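PDB 1VD1: RNase NGR3 from Nicotiana glutinosa, which probably cleaves RNA as a stress-related endoribonuclease of the T2 family, and binds adenosine and guanosine monophosphates. Local coordinates for residues N170-Q175 and K202-P207; W17-C22 and P36-S41; D23-C28 and V165-N170. All blocks are in the same frame, centred on the assembly; numbering follows the deposited sequence.

Interaction 1: N170-Q175 and K202-P207; sequences NHQIYQ and KIEFPP. With AMP (adenosine monophosphate), chain C.
A single beta bridge of parallel pattern, Gln172 opposite Glu204, attaches the short strand 202-205 to strand 171-181. Glu204 N donates to His171 O (2.7 Å), and Glu204 O takes Ile173 N at 2.9 Å. The short axes diverge by 62°, in keeping with there being just one bridge. Glu204 sends its carboxylate out on an extended chain, CG trans to the backbone N (chi1 -178°), and lies beside Gln172 so that NE2 of Gln172 meets OE1 of Glu204 at 3.1 Å in a weak, bent bond, the two planes 49° apart. A glutamine suits this place because its NH2 can serve two carboxylates: its stronger partner is Asp23 OD2, while Glu204 OE2 takes Gly139 N. Strand 171-181 belongs to the antiparallel sheet of the RNase T2 fold, and at Tyr174 and Gln175, both facing Glu162, it makes a classic beta bulge. There Tyr174 OH donates to AMP O3P (3.0 Å). On the apolar side, Ile173 CG2 packs against Phe205 CD1 at 3.6 Å, and Ile203 CD1 lies 3.9 Å from Ile173 CB.

Interaction 2: W17-C22 and P36-S41; sequences WPASYC and PDEDFS. With AMP (adenosine monophosphate), chain C.
Trp17 meets Phe40 from the root of its side chain: Trp17 CB lies 4.1 Å from Phe40 CE2. A chi1 of -177° carries the indole away from its own backbone N and across the phenyl ring, and CE3 comes to rest 3.5 Å above the centre of one Phe40 face. The planes are inclined at 48°, so the pair is neither a stack nor edge-to-face, and the C-H of CE3 slants across the phenyl face. Further out, Trp17 CZ3 touches the Asp39-Phe40 peptide, 3.6 Å from Asp39 C, with Phe40 N at the indole edge. On the other flank Trp17 CZ2 approaches Glu38 OE1 at 3.7 Å; the carboxylate plane is nearly parallel to the indole (13°) but displaced from it. Glu38, the centre of an inverse gamma turn, has its other oxygen, OE2, bound to Phe208 N, while the polar corner of the indole, NE1, bonds to Pro206 O. Tryptophan suits a place that needs a broad apolar plate with one buried donor.

Proline fits next, in the first turn of the short, weakly bonded helix about 18-21, where a backbone N-H is not required: Pro18 CD sits 3.1 Å from Asp39 O and Pro18 CG 3.7 Å from Ser41 OG. This helix then presents Tyr21, which lays a ring face over the adenine of AMP while its OH shares a 3.0 Å hydrogen bond with AMP O2'. Trp17 follows directly on strand 10-16; Phe40 and Phe205 lie on one side of its indole, Glu38 and Ala19 on the other, and Leu126 of helix 125-130 also touches it.

Interaction 3: D23-C28 and V165-N170; sequences DTRRSC and VDTQGN
Two loops meet where the backbones of Thr24 and Asp166 pass 4.5 Å apart, CA to CA, and Thr167 N donates to Asp23 O at 3.0 Å. Flanking this bond, the methyl CG2 of Thr167 rests 3.6 Å from Thr24 C and also touches the aliphatic CG of Arg25, while Thr24 CG2 turns to Val165 O at 3.5 Å. Threonine serves well on both loops by giving a methyl to the contact; Thr24 also keeps its hydroxyl for its own chain, OG1 accepting Arg26 N at 3.1 Å, an ST turn. A water extends the join, donating to Val165 O and weakly accepting from Arg25 N.

Asp23 OD2 lies 3.3 Å from Asp166 CB, and the carboxylates, 80° apart in plane, keep their nearest oxygens 4.0 Å from each other; the repulsion is probably eased because Asp23 OD2 receives Gln172 NE2. Asp166 turns its carboxylate back over its own loop (chi1 70°), where OD2 takes Asn170 N at 2.9 Å from above the carboxylate plane and weakly gathers Gln168 N and Gly169 N. Gly169 adopts a positive phi of 98°, which favours glycine.

With a type I turn over Asp166 to Gly169 and Asp166 N bonded to Asn170 O, this is the 3:5 hairpin with a G1 bulge, linking antiparallel strands 160-165 and 171-181; the facing loop is closed by the Cys22-Cys28 disulfide.

The three contacts lie on one side of the chain's centre, their own centres 11 to 13 Å apart. Interactions 1 and 2 both reach the same AMP, through Tyr174 and Tyr21, and adjoin where Trp17 meets Phe205 and where Ser20 OG bonds to Ile173 O. Interactions 1 and 3 share Asn170; between them Glu204 OE1 and Asp166 OD1 come within 2.9 Å, which may favour a proton on one of the acids. The Cys22-Cys28 disulfide joins interactions 2 and 3, whose segments alternate along the chain, whereas segment 202-207 comes last. Helix 18-21 and its following loop are thus connected to the sheet hairpin and C-terminal strand beside the nucleotide site.

Interaction 1: N170-Q175 and K202-P207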
loop_
_atom_site.group_PDB
_atom_site.type_symbol
_atom_site.label_atom_id
_atom_site.label_comp_id
_atom_site.label_asym_id
_atom_site.label_seq_id
_atom_site.Cartn_x
_atom_site.Cartn_y
_atom_site.Cartn_z
ATOM N N ASN A 170 -0.181 12.075 -17.729
ATOM C CA ASN A 170 -1.088 10.932 -17.736
ATOM C C ASN A 170 -1.576 10.605 -16.328
ATOM O O ASN A 170 -0.842 10.758 -15.350
ATOM C CB ASN A 170 -0.394 9.694 -18.305
ATOM C CG ASN A 170 -0.035 9.842 -19.765
ATOM O OD1 ASN A 170 -0.910 9.985 -20.620
ATOM N ND2 ASN A 170 1.258 9.806 -20.061
ATOM N N HIS A 171 -2.823 10.162 -16.237
ATOM C CA HIS A 171 -3.400 9.771 -14.957
ATOM C C HIS A 171 -3.052 8.296 -14.837
ATOM O O HIS A 171 -3.250 7.530 -15.781
ATOM C CB HIS A 171 -4.910 9.991 -14.985
ATOM C CG HIS A 171 -5.294 11.421 -15.196
ATOM N ND1 HIS A 171 -5.193 12.372 -14.202
ATOM C CD2 HIS A 171 -5.716 12.078 -16.303
ATOM C CE1 HIS A 171 -5.536 13.553 -14.688
ATOM N NE2 HIS A 171 -5.857 13.402 -15.960
ATOM N N GLN A 172 -2.520 7.901 -13.685
ATOM C CA GLN A 172 -2.096 6.521 -13.483
ATOM C C GLN A 172 -2.527 5.965 -12.134
ATOM O O GLN A 172 -2.769 6.723 -11.189
ATOM C CB GLN A 172 -0.571 6.452 -13.571
ATOM C CG GLN A 172 0.105 7.331 -12.518
ATOM C CD GLN A 172 1.610 7.459 -12.694
ATOM O OE1 GLN A 172 2.291 8.064 -11.865
ATOM N NE2 GLN A 172 2.132 6.898 -13.773
ATOM N N ILE A 173 -2.611 4.639 -12.053
ATOM C CA ILE A 173 -2.966 3.971 -10.804
ATOM C C ILE A 173 -1.764 4.134 -9.877
ATOM O O ILE A 173 -0.651 3.732 -10.211
ATOM C CB ILE A 173 -3.264 2.466 -11.021
ATOM C CG1 ILE A 173 -3.573 1.809 -9.672
ATOM C CG2 ILE A 173 -2.080 1.776 -11.706
ATOM C CD1 ILE A 173 -4.066 0.378 -9.770
ATOM N N TYR A 174 -1.990 4.735 -8.715
ATOM C CA TYR A 174 -0.909 4.987 -7.768
ATOM C C TYR A 174 -1.017 4.126 -6.522
ATOM O O TYR A 174 -0.072 3.420 -6.167
ATOM C CB TYR A 174 -0.908 6.473 -7.407
ATOM C CG TYR A 174 0.034 6.862 -6.291
ATOM C CD1 TYR A 174 1.370 6.451 -6.294
ATOM C CD2 TYR A 174 -0.409 7.657 -5.233
ATOM C CE1 TYR A 174 2.238 6.825 -5.263
ATOM C CE2 TYR A 174 0.445 8.033 -4.206
ATOM C CZ TYR A 174 1.763 7.616 -4.225
ATOM O OH TYR A 174 2.602 7.993 -3.201
ATOM N N GLN A 175 -2.160 4.181 -5.846
ATOM C CA GLN A 175 -2.350 3.358 -4.658
ATOM C C GLN A 175 -3.684 2.623 -4.641
ATOM O O GLN A 175 -4.673 3.077 -5.226
ATOM C CB GLN A 175 -2.180 4.198 -3.390
ATOM C CG GLN A 175 -0.730 4.616 -3.201
ATOM C CD GLN A 175 -0.453 5.223 -1.848
ATOM O OE1 GLN A 175 0.588 4.955 -1.247
ATOM N NE2 GLN A 175 -1.374 6.048 -1.360
ATOM N N LYS A 202 -10.250 6.446 -17.645
ATOM C CA LYS A 202 -9.203 5.647 -18.282
ATOM C C LYS A 202 -7.856 6.019 -17.679
ATOM O O LYS A 202 -7.465 7.186 -17.697
ATOM C CB LYS A 202 -9.170 5.881 -19.794
ATOM C CG LYS A 202 -10.213 5.088 -20.565
ATOM C CD LYS A 202 -9.855 5.006 -22.040
ATOM C CE LYS A 202 -10.795 4.067 -22.775
ATOM N NZ LYS A 202 -12.216 4.497 -22.647
ATOM N N ILE A 203 -7.138 5.029 -17.157
ATOM C CA ILE A 203 -5.851 5.308 -16.533
ATOM C C ILE A 203 -4.678 4.468 -17.012
ATOM O O ILE A 203 -4.844 3.418 -17.637
ATOM C CB ILE A 203 -5.941 5.157 -15.013
ATOM C CG1 ILE A 203 -6.307 3.716 -14.657
ATOM C CG2 ILE A 203 -6.976 6.125 -14.457
ATOM C CD1 ILE A 203 -6.340 3.452 -13.159
ATOM N N GLU A 204 -3.489 4.954 -16.672
ATOM C CA GLU A 204 -2.222 4.327 -17.019
ATOM C C GLU A 204 -1.748 3.391 -15.909
ATOM O O GLU A 204 -1.918 3.678 -14.719
ATOM C CB GLU A 204 -1.176 5.422 -17.239
ATOM C CG GLU A 204 0.209 4.949 -17.651
ATOM C CD GLU A 204 1.161 6.115 -17.833
ATOM O OE1 GLU A 204 1.579 6.721 -16.818
ATOM O OE2 GLU A 204 1.481 6.440 -18.996
ATOM N N PHE A 205 -1.161 2.272 -16.319
ATOM C CA PHE A 205 -0.605 1.262 -15.420
ATOM C C PHE A 205 0.816 1.141 -15.972
ATOM O O PHE A 205 1.144 0.193 -16.685
ATOM C CB PHE A 205 -1.379 -0.047 -15.578
ATOM C CG PHE A 205 -0.970 -1.130 -14.620
ATOM C CD1 PHE A 205 -0.359 -0.825 -13.405
ATOM C CD2 PHE A 205 -1.250 -2.459 -14.910
ATOM C CE1 PHE A 205 -0.040 -1.833 -12.503
ATOM C CE2 PHE A 205 -0.935 -3.472 -14.013
ATOM C CZ PHE A 205 -0.328 -3.155 -12.806
ATOM N N PRO A 206 1.671 2.124 -15.650
ATOM C CA PRO A 206 3.070 2.242 -16.072
ATOM C C PRO A 206 4.080 1.220 -15.583
ATOM O O PRO A 206 3.990 0.717 -14.468
ATOM C CB PRO A 206 3.438 3.640 -15.605
ATOM C CG PRO A 206 2.746 3.698 -14.281
ATOM C CD PRO A 206 1.365 3.146 -14.628
ATOM N N PRO A 207 5.063 0.894 -16.437
ATOM C CA PRO A 207 6.115 -0.063 -16.096
ATOM C C PRO A 207 7.262 0.775 -15.530
ATOM O O PRO A 207 7.177 2.006 -15.507
ATOM C CB PRO A 207 6.459 -0.676 -17.444
ATOM C CG PRO A 207 6.355 0.507 -18.351
ATOM C CD PRO A 207 5.068 1.177 -17.885
HETATM P P AMP C . 1.611 10.415 -0.628
HETATM O O1P AMP C . 0.333 11.119 -0.804
HETATM O O2P AMP C . 2.654 10.855 -1.600
HETATM O O3P AMP C . 1.432 8.894 -0.638
HETATM O "O5'" AMP C . 2.095 10.882 0.872
HETATM C "C5'" AMP C . 2.761 9.923 1.752
HETATM C "C4'" AMP C . 4.138 10.520 2.174
HETATM O "O4'" AMP C . 5.080 9.394 2.337
HETATM C "C3'" AMP C . 4.809 11.570 1.047
HETATM O "O3'" AMP C . 5.524 12.622 1.869
HETATM C "C2'" AMP C . 5.765 10.553 0.258
HETATM O "O2'" AMP C . 6.986 11.114 -0.193
HETATM C "C1'" AMP C . 6.096 9.374 1.317
HETATM N N9 AMP C . 6.071 8.049 0.658
HETATM C C8 AMP C . 5.013 7.437 -0.044
HETATM N N7 AMP C . 5.292 6.284 -0.688
HETATM C C5 AMP C . 6.617 6.122 -0.279
HETATM C C6 AMP C . 7.565 5.114 -0.591
HETATM N N6 AMP C . 7.192 4.086 -1.432
HETATM N N1 AMP C . 8.825 5.259 -0.000
HETATM C C2 AMP C . 9.124 6.249 0.870
HETATM N N3 AMP C . 8.290 7.250 1.220
HETATM C C4 AMP C . 7.083 7.150 0.591
#

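Interaction 2: W17-C22 and P36-S41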
loop_
_atom_site.group_PDB
_atom_site.type_symbol
_atom_site.label_atom_id
_atom_site.label_comp_id
_atom_site.label_asym_id
_atom_site.label_seq_id
_atom_site.Cartn_x
_atom_site.Cartn_y
_atom_site.Cartn_z
ATOM N N TRP A 17 1.892 1.326 -6.326
ATOM C CA TRP A 17 2.506 0.835 -7.553
ATOM C C TRP A 17 3.805 1.630 -7.598
ATOM O O TRP A 17 3.801 2.827 -7.883
ATOM C CB TRP A 17 1.624 1.164 -8.761
ATOM C CG TRP A 17 2.167 0.626 -10.047
ATOM C CD1 TRP A 17 2.486 1.339 -11.164
ATOM C CD2 TRP A 17 2.474 -0.739 -10.341
ATOM N NE1 TRP A 17 2.979 0.502 -12.139
ATOM C CE2 TRP A 17 2.984 -0.780 -11.659
ATOM C CE3 TRP A 17 2.370 -1.934 -9.620
ATOM C CZ2 TRP A 17 3.390 -1.970 -12.269
ATOM C CZ3 TRP A 17 2.775 -3.119 -10.228
ATOM C CH2 TRP A 17 3.280 -3.124 -11.541
ATOM N N PRO A 18 4.942 0.978 -7.306
ATOM C CA PRO A 18 6.232 1.674 -7.312
ATOM C C PRO A 18 6.500 2.563 -8.518
ATOM O O PRO A 18 6.977 3.689 -8.374
ATOM C CB PRO A 18 7.239 0.530 -7.201
ATOM C CG PRO A 18 6.500 -0.480 -6.394
ATOM C CD PRO A 18 5.125 -0.459 -7.037
ATOM N N ALA A 19 6.187 2.060 -9.704
ATOM C CA ALA A 19 6.422 2.811 -10.929
ATOM C C ALA A 19 5.737 4.175 -10.940
ATOM O O ALA A 19 6.261 5.134 -11.512
ATOM C CB ALA A 19 5.973 1.985 -12.130
ATOM N N SER A 20 4.575 4.265 -10.299
ATOM C CA SER A 20 3.828 5.518 -10.260
ATOM C C SER A 20 4.343 6.510 -9.234
ATOM O O SER A 20 3.927 7.670 -9.221
ATOM C CB SER A 20 2.344 5.238 -10.018
ATOM O OG SER A 20 1.809 4.513 -11.109
ATOM N N TYR A 21 5.242 6.056 -8.366
ATOM C CA TYR A 21 5.834 6.936 -7.368
ATOM C C TYR A 21 7.135 7.452 -7.973
ATOM O O TYR A 21 7.647 8.499 -7.582
ATOM C CB TYR A 21 6.156 6.167 -6.077
ATOM C CG TYR A 21 6.805 7.017 -5.004
ATOM C CD1 TYR A 21 6.034 7.776 -4.125
ATOM C CD2 TYR A 21 8.197 7.086 -4.888
ATOM C CE1 TYR A 21 6.627 8.582 -3.155
ATOM C CE2 TYR A 21 8.803 7.890 -3.922
ATOM C CZ TYR A 21 8.011 8.633 -3.058
ATOM O OH TYR A 21 8.595 9.413 -2.085
ATOM N N CYS A 22 7.657 6.712 -8.946
ATOM C CA CYS A 22 8.925 7.066 -9.579
ATOM C C CYS A 22 8.880 7.750 -10.940
ATOM O O CYS A 22 9.923 7.965 -11.557
ATOM C CB CYS A 22 9.805 5.818 -9.660
ATOM S SG CYS A 22 10.317 5.293 -7.998
ATOM N N PRO A 36 13.431 -2.229 -6.806
ATOM C CA PRO A 36 12.335 -3.023 -6.242
ATOM C C PRO A 36 11.673 -3.916 -7.289
ATOM O O PRO A 36 11.840 -3.705 -8.491
ATOM C CB PRO A 36 11.369 -1.957 -5.717
ATOM C CG PRO A 36 12.266 -0.805 -5.409
ATOM C CD PRO A 36 13.181 -0.792 -6.606
ATOM N N ASP A 37 10.924 -4.915 -6.830
ATOM C CA ASP A 37 10.226 -5.806 -7.746
ATOM C C ASP A 37 9.189 -4.987 -8.508
ATOM O O ASP A 37 8.677 -3.991 -7.995
ATOM C CB ASP A 37 9.506 -6.924 -6.983
ATOM C CG ASP A 37 10.459 -7.879 -6.296
ATOM O OD1 ASP A 37 11.353 -8.423 -6.976
ATOM O OD2 ASP A 37 10.305 -8.091 -5.075
ATOM N N GLU A 38 8.892 -5.407 -9.734
ATOM C CA GLU A 38 7.897 -4.741 -10.568
ATOM C C GLU A 38 6.559 -5.309 -10.104
ATOM O O GLU A 38 5.890 -6.042 -10.833
ATOM C CB GLU A 38 8.145 -5.087 -12.042
ATOM C CG GLU A 38 7.184 -4.443 -13.039
ATOM C CD GLU A 38 7.401 -2.946 -13.195
ATOM O OE1 GLU A 38 7.126 -2.196 -12.231
ATOM O OE2 GLU A 38 7.849 -2.519 -14.285
ATOM N N ASP A 39 6.170 -4.960 -8.881
ATOM C CA ASP A 39 4.939 -5.480 -8.295
ATOM C C ASP A 39 4.396 -4.472 -7.281
ATOM O O ASP A 39 5.112 -3.557 -6.875
ATOM C CB ASP A 39 5.276 -6.815 -7.617
ATOM C CG ASP A 39 4.068 -7.528 -7.051
ATOM O OD1 ASP A 39 2.920 -7.118 -7.325
ATOM O OD2 ASP A 39 4.277 -8.526 -6.329
ATOM N N PHE A 40 3.135 -4.623 -6.883
ATOM C CA PHE A 40 2.571 -3.707 -5.896
ATOM C C PHE A 40 3.310 -3.884 -4.577
ATOM O O PHE A 40 3.622 -5.006 -4.177
ATOM C CB PHE A 40 1.078 -3.970 -5.685
ATOM C CG PHE A 40 0.220 -3.487 -6.814
ATOM C CD1 PHE A 40 0.019 -4.281 -7.941
ATOM C CD2 PHE A 40 -0.360 -2.220 -6.770
ATOM C CE1 PHE A 40 -0.744 -3.820 -9.009
ATOM C CE2 PHE A 40 -1.126 -1.748 -7.834
ATOM C CZ PHE A 40 -1.319 -2.553 -8.960
ATOM N N SER A 41 3.596 -2.773 -3.911
ATOM C CA SER A 41 4.306 -2.805 -2.643
ATOM C C SER A 41 3.398 -2.308 -1.524
ATOM O O SER A 41 2.302 -1.812 -1.773
ATOM C CB SER A 41 5.549 -1.918 -2.714
ATOM O OG SER A 41 5.187 -0.569 -2.974
HETATM P P AMP C . 1.611 10.415 -0.628
HETATM O O1P AMP C . 0.333 11.119 -0.804
HETATM O O2P AMP C . 2.654 10.855 -1.600
HETATM O O3P AMP C . 1.432 8.894 -0.638
HETATM O "O5'" AMP C . 2.095 10.882 0.872
HETATM C "C5'" AMP C . 2.761 9.923 1.752
HETATM C "C4'" AMP C . 4.138 10.520 2.174
HETATM O "O4'" AMP C . 5.080 9.394 2.337
HETATM C "C3'" AMP C . 4.809 11.570 1.047
HETATM O "O3'" AMP C . 5.524 12.622 1.869
HETATM C "C2'" AMP C . 5.765 10.553 0.258
HETATM O "O2'" AMP C . 6.986 11.114 -0.193
HETATM C "C1'" AMP C . 6.096 9.374 1.317
HETATM N N9 AMP C . 6.071 8.049 0.658
HETATM C C8 AMP C . 5.013 7.437 -0.044
HETATM N N7 AMP C . 5.292 6.284 -0.688
HETATM C C5 AMP C . 6.617 6.122 -0.279
HETATM C C6 AMP C . 7.565 5.114 -0.591
HETATM N N6 AMP C . 7.192 4.086 -1.432
HETATM N N1 AMP C . 8.825 5.259 -0.000
HETATM C C2 AMP C . 9.124 6.249 0.870
HETATM N N3 AMP C . 8.290 7.250 1.220
HETATM C C4 AMP C . 7.083 7.150 0.591
#

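Interaction 3: D23-C28 and V165-N170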
loop_
_atom_site.group_PDB
_atom_site.type_symbol
_atom_site.label_atom_id
_atom_site.label_comp_id
_atom_site.label_asym_id
_atom_site.label_seq_id
_atom_site.Cartn_x
_atom_site.Cartn_y
_atom_site.Cartn_z
ATOM N N ASP A 23 7.693 8.108 -11.413
ATOM C CA ASP A 23 7.602 8.772 -12.706
ATOM C C ASP A 23 6.924 10.134 -12.604
ATOM O O ASP A 23 6.361 10.641 -13.577
ATOM C CB ASP A 23 6.872 7.876 -13.711
ATOM C CG ASP A 23 5.399 7.709 -13.392
ATOM O OD1 ASP A 23 4.966 8.093 -12.282
ATOM O OD2 ASP A 23 4.679 7.180 -14.266
ATOM N N THR A 24 6.998 10.726 -11.418
ATOM C CA THR A 24 6.409 12.034 -11.165
ATOM C C THR A 24 7.539 13.040 -10.982
ATOM O O THR A 24 8.707 12.716 -11.202
ATOM C CB THR A 24 5.547 12.019 -9.887
ATOM O OG1 THR A 24 6.391 11.825 -8.744
ATOM C CG2 THR A 24 4.529 10.894 -9.946
ATOM N N ARG A 25 7.196 14.255 -10.573
ATOM C CA ARG A 25 8.208 15.280 -10.367
ATOM C C ARG A 25 8.917 15.102 -9.023
ATOM O O ARG A 25 9.849 15.841 -8.700
ATOM C CB ARG A 25 7.572 16.668 -10.464
ATOM C CG ARG A 25 6.865 16.897 -11.791
ATOM C CD ARG A 25 6.362 18.322 -11.932
ATOM N NE ARG A 25 7.453 19.282 -12.078
ATOM C CZ ARG A 25 7.273 20.589 -12.231
ATOM N NH1 ARG A 25 6.047 21.093 -12.258
ATOM N NH2 ARG A 25 8.317 21.396 -12.360
ATOM N N ARG A 26 8.475 14.119 -8.243
ATOM C CA ARG A 26 9.092 13.849 -6.949
ATOM C C ARG A 26 10.386 13.082 -7.213
ATOM O O ARG A 26 10.536 12.445 -8.255
ATOM C CB ARG A 26 8.187 12.966 -6.076
ATOM C CG ARG A 26 6.706 13.317 -6.075
ATOM C CD ARG A 26 6.417 14.647 -5.402
ATOM N NE ARG A 26 4.980 14.841 -5.203
ATOM C CZ ARG A 26 4.079 14.850 -6.181
ATOM N NH1 ARG A 26 4.458 14.677 -7.441
ATOM N NH2 ARG A 26 2.792 15.028 -5.899
ATOM N N SER A 27 11.323 13.145 -6.275
ATOM C CA SER A 27 12.568 12.406 -6.434
ATOM C C SER A 27 12.330 11.001 -5.895
ATOM O O SER A 27 11.738 10.827 -4.830
ATOM C CB SER A 27 13.709 13.075 -5.661
ATOM O OG SER A 27 14.097 14.292 -6.275
ATOM N N CYS A 28 12.772 10.000 -6.646
ATOM C CA CYS A 28 12.608 8.615 -6.233
ATOM C C CYS A 28 13.960 7.925 -6.284
ATOM O O CYS A 28 14.663 7.984 -7.293
ATOM C CB CYS A 28 11.600 7.911 -7.146
ATOM S SG CYS A 28 12.085 6.258 -7.740
ATOM N N VAL A 165 -0.444 11.701 -11.112
ATOM C CA VAL A 165 -0.097 12.006 -12.494
ATOM C C VAL A 165 1.404 11.981 -12.751
ATOM O O VAL A 165 2.185 12.504 -11.955
ATOM C CB VAL A 165 -0.650 13.389 -12.891
ATOM C CG1 VAL A 165 -0.256 13.723 -14.322
ATOM C CG2 VAL A 165 -2.158 13.400 -12.743
ATOM N N ASP A 166 1.806 11.375 -13.864
ATOM C CA ASP A 166 3.223 11.307 -14.204
ATOM C C ASP A 166 3.647 12.603 -14.882
ATOM O O ASP A 166 2.807 13.443 -15.209
ATOM C CB ASP A 166 3.506 10.102 -15.110
ATOM C CG ASP A 166 2.928 10.258 -16.509
ATOM O OD1 ASP A 166 2.902 9.251 -17.245
ATOM O OD2 ASP A 166 2.508 11.375 -16.879
ATOM N N THR A 167 4.950 12.771 -15.083
ATOM C CA THR A 167 5.476 13.980 -15.709
ATOM C C THR A 167 4.875 14.226 -17.093
ATOM O O THR A 167 4.915 15.348 -17.603
ATOM C CB THR A 167 7.015 13.911 -15.842
ATOM O OG1 THR A 167 7.379 12.773 -16.631
ATOM C CG2 THR A 167 7.659 13.793 -14.469
ATOM N N GLN A 168 4.321 13.178 -17.694
ATOM C CA GLN A 168 3.717 13.284 -19.020
ATOM C C GLN A 168 2.318 13.884 -18.947
ATOM O O GLN A 168 1.771 14.332 -19.954
ATOM C CB GLN A 168 3.629 11.904 -19.676
ATOM C CG GLN A 168 4.960 11.197 -19.847
ATOM C CD GLN A 168 5.916 11.967 -20.732
ATOM O OE1 GLN A 168 6.367 13.058 -20.378
ATOM N NE2 GLN A 168 6.230 11.405 -21.896
ATOM N N GLY A 169 1.742 13.887 -17.751
ATOM C CA GLY A 169 0.405 14.423 -17.583
ATOM C C GLY A 169 -0.636 13.316 -17.582
ATOM O O GLY A 169 -1.831 13.578 -17.452
ATOM N N ASN A 170 -0.181 12.075 -17.729
ATOM C CA ASN A 170 -1.088 10.932 -17.736
ATOM C C ASN A 170 -1.576 10.605 -16.328
ATOM O O ASN A 170 -0.842 10.758 -15.350
ATOM C CB ASN A 170 -0.394 9.694 -18.305
ATOM C CG ASN A 170 -0.035 9.842 -19.765
ATOM O OD1 ASN A 170 -0.910 9.985 -20.620
ATOM N ND2 ASN A 170 1.258 9.806 -20.061
HETATM O O HOH W 1 4.149 14.354 -12.015
#